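Local coordinates for conserved protein (Methanothermobacter thermautotrophicus, PDB 2WNY) that is of unknown function but belongs to the DUF54 family, probably binds RNA, and is encoded in the archaeal exosome superoperon, at residues 9-14 with 116-121. The protein carries 1 engineered substitution. Residues are numbered along the deposited sequence; the frame is centred on the assembly and turned at random.
Sequences HNISYC and IHLKIK. Engineered in segment 9-14: C14 (natural residue Arg).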
loop_
_atom_site.group_PDB
_atom_site.type_symbol
_atom_site.label_atom_id
_atom_site.label_comp_id
_atom_site.label_asym_id
_atom_site.label_seq_id
_atom_site.Cartn_x
_atom_site.Cartn_y
_atom_site.Cartn_z
ATOM N N HIS A 9 11.841 -0.757 -3.539
ATOM C CA HIS A 9 12.554 0.508 -3.788
ATOM C C HIS A 9 11.861 1.668 -3.099
ATOM O O HIS A 9 12.486 2.545 -2.482
ATOM C CB HIS A 9 12.643 0.742 -5.290
ATOM C CG HIS A 9 13.567 -0.208 -5.980
ATOM N ND1 HIS A 9 14.905 -0.298 -5.662
ATOM C CD2 HIS A 9 13.355 -1.098 -6.976
ATOM C CE1 HIS A 9 15.477 -1.212 -6.426
ATOM N NE2 HIS A 9 14.560 -1.705 -7.240
ATOM N N ASN A 10 10.540 1.661 -3.209
ATOM C CA ASN A 10 9.726 2.736 -2.666
ATOM C C ASN A 10 8.274 2.260 -2.601
ATOM O O ASN A 10 7.928 1.216 -3.186
ATOM C CB ASN A 10 9.886 3.999 -3.522
ATOM C CG ASN A 10 9.316 3.837 -4.930
ATOM O OD1 ASN A 10 8.121 3.623 -5.096
ATOM N ND2 ASN A 10 10.170 3.948 -5.941
ATOM N N ILE A 11 7.436 3.006 -1.889
ATOM C CA ILE A 11 5.992 2.740 -1.873
ATOM C C ILE A 11 5.282 4.057 -2.140
ATOM O O ILE A 11 5.558 5.063 -1.451
ATOM C CB ILE A 11 5.501 2.241 -0.495
ATOM C CG1 ILE A 11 6.302 1.022 -0.039
ATOM C CG2 ILE A 11 3.999 1.899 -0.561
ATOM C CD1 ILE A 11 5.804 0.399 1.250
ATOM N N SER A 12 4.416 4.064 -3.149
ATOM C CA SER A 12 3.501 5.176 -3.365
ATOM C C SER A 12 2.200 4.777 -2.666
ATOM O O SER A 12 1.813 3.598 -2.705
ATOM C CB SER A 12 3.235 5.407 -4.849
ATOM O OG SER A 12 4.374 5.914 -5.508
ATOM N N TYR A 13 1.539 5.735 -2.025
ATOM C CA TYR A 13 0.255 5.442 -1.384
ATOM C C TYR A 13 -0.744 6.540 -1.666
ATOM O O TYR A 13 -0.377 7.716 -1.902
ATOM C CB TYR A 13 0.408 5.173 0.125
ATOM C CG TYR A 13 0.887 6.371 0.905
ATOM C CD1 TYR A 13 -0.014 7.360 1.327
ATOM C CD2 TYR A 13 2.229 6.526 1.214
ATOM C CE1 TYR A 13 0.419 8.473 2.024
ATOM C CE2 TYR A 13 2.666 7.627 1.904
ATOM C CZ TYR A 13 1.755 8.593 2.320
ATOM O OH TYR A 13 2.195 9.681 3.012
ATOM N N CYS A 14 -2.010 6.133 -1.689
ATOM C CA CYS A 14 -3.108 7.019 -1.938
ATOM C C CYS A 14 -4.297 6.587 -1.062
ATOM O O CYS A 14 -4.590 5.397 -0.974
ATOM C CB CYS A 14 -3.471 6.908 -3.431
ATOM S SG CYS A 14 -4.682 8.033 -3.916
ATOM N N ILE A 116 -6.992 1.886 1.090
ATOM C CA ILE A 116 -5.668 2.459 1.100
ATOM C C ILE A 116 -4.936 1.811 -0.080
ATOM O O ILE A 116 -4.733 0.596 -0.091
ATOM C CB ILE A 116 -4.954 2.152 2.422
ATOM C CG1 ILE A 116 -5.827 2.631 3.601
ATOM C CG2 ILE A 116 -3.561 2.822 2.443
ATOM C CD1 ILE A 116 -5.144 2.600 4.946
ATOM N N HIS A 117 -4.586 2.606 -1.092
ATOM C CA HIS A 117 -3.991 2.023 -2.294
ATOM C C HIS A 117 -2.478 2.126 -2.149
ATOM O O HIS A 117 -1.953 3.226 -1.971
ATOM C CB HIS A 117 -4.404 2.778 -3.564
ATOM C CG HIS A 117 -5.868 2.703 -3.892
ATOM N ND1 HIS A 117 -6.846 3.281 -3.106
ATOM C CD2 HIS A 117 -6.513 2.175 -4.963
ATOM C CE1 HIS A 117 -8.032 3.071 -3.653
ATOM N NE2 HIS A 117 -7.858 2.404 -4.780
ATOM N N LEU A 118 -1.790 0.999 -2.240
ATOM C CA LEU A 118 -0.325 1.003 -2.284
ATOM C C LEU A 118 0.192 0.573 -3.655
ATOM O O LEU A 118 -0.278 -0.424 -4.243
ATOM C CB LEU A 118 0.241 0.095 -1.203
ATOM C CG LEU A 118 -0.386 0.242 0.188
ATOM C CD1 LEU A 118 0.079 -0.894 1.078
ATOM C CD2 LEU A 118 -0.049 1.577 0.805
ATOM N N LYS A 119 1.112 1.360 -4.192
ATOM C CA LYS A 119 1.856 0.954 -5.379
ATOM C C LYS A 119 3.271 0.680 -4.886
ATOM O O LYS A 119 4.036 1.607 -4.581
ATOM C CB LYS A 119 1.830 2.041 -6.451
ATOM C CG LYS A 119 2.619 1.687 -7.714
ATOM C CD LYS A 119 2.513 2.764 -8.789
ATOM C CE LYS A 119 3.606 3.831 -8.665
ATOM N NZ LYS A 119 4.989 3.270 -8.803
ATOM N N ILE A 120 3.599 -0.594 -4.766
ATOM C CA ILE A 120 4.878 -1.003 -4.196
ATOM C C ILE A 120 5.900 -1.354 -5.302
ATOM O O ILE A 120 5.739 -2.355 -6.021
ATOM C CB ILE A 120 4.708 -2.207 -3.238
ATOM C CG1 ILE A 120 3.689 -1.910 -2.132
ATOM C CG2 ILE A 120 6.087 -2.584 -2.596
ATOM C CD1 ILE A 120 3.186 -3.179 -1.380
ATOM N N LYS A 121 6.950 -0.534 -5.428
ATOM C CA LYS A 121 8.024 -0.809 -6.393
ATOM C C LYS A 121 8.969 -1.897 -5.862
ATOM O O LYS A 121 9.866 -1.641 -5.054
ATOM C CB LYS A 121 8.793 0.462 -6.788
ATOM C CG LYS A 121 9.703 0.273 -8.037
ATOM C CD LYS A 121 10.335 1.583 -8.453
ATOM C CE LYS A 121 11.350 1.377 -9.566
ATOM N NZ LYS A 121 12.023 2.659 -9.883
HETATM O O HOH W 1 5.801 3.101 -6.227
#
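S12 and K119 face each other as an antiparallel hydrogen-bonded pair: S12 N gives to K119 O, and K119 N to S12 O at 2.8 Å, the latter nearly straight (166°). C14, an engineered cysteine where the natural chain has arginine, repeats the exchange with H117. Between these pairs Y13 and L118 form a non-hydrogen-bonded pair: L118 CD2 reaches Y13 CB (3.7 Å), while the Y13 side chain leads off from L118 and touches I34, A37 and P39. I11 and I120, the next non-hydrogen-bonded pair, run alongside each other, I11 CG2 4.1 Å from I120 CG1, and with L118 they meet F68 of helix 62-76. On the other face K119 folds over its neighbour. Its CB sits against S12 CB, CG leaves anti to the backbone N (chi1 179°), and bends at chi3 and chi4 bring CE over S12 OG (3.9 Å) and NZ back to a water (2.7 Å). That water accepts from NZ and S12 OG and donates to K119 O and N10 OD1 (2.6 Å), so four partners hold it on this face, bridging the two strands. The N10 amide lies against the K121 chain, OD1 near K121 CB and ND2 3.5 Å from K121 CD. With N10 replaced by alanine, the water would probably lose one of its two acceptors and the aliphatic chain of K121 the amide packed against it. Where the chain turns a corner at H9, its N donates to K121 O almost head-on (2.6 Å). Backbone bonds to strands 51-59 and 92-98 continue the sheet on both flanks, making this the central pair of an antiparallel sheet with a polar side carrying N10, S12, H117 and K119 and an apolar side on which helix 62-76 packs, an alpha+beta fold.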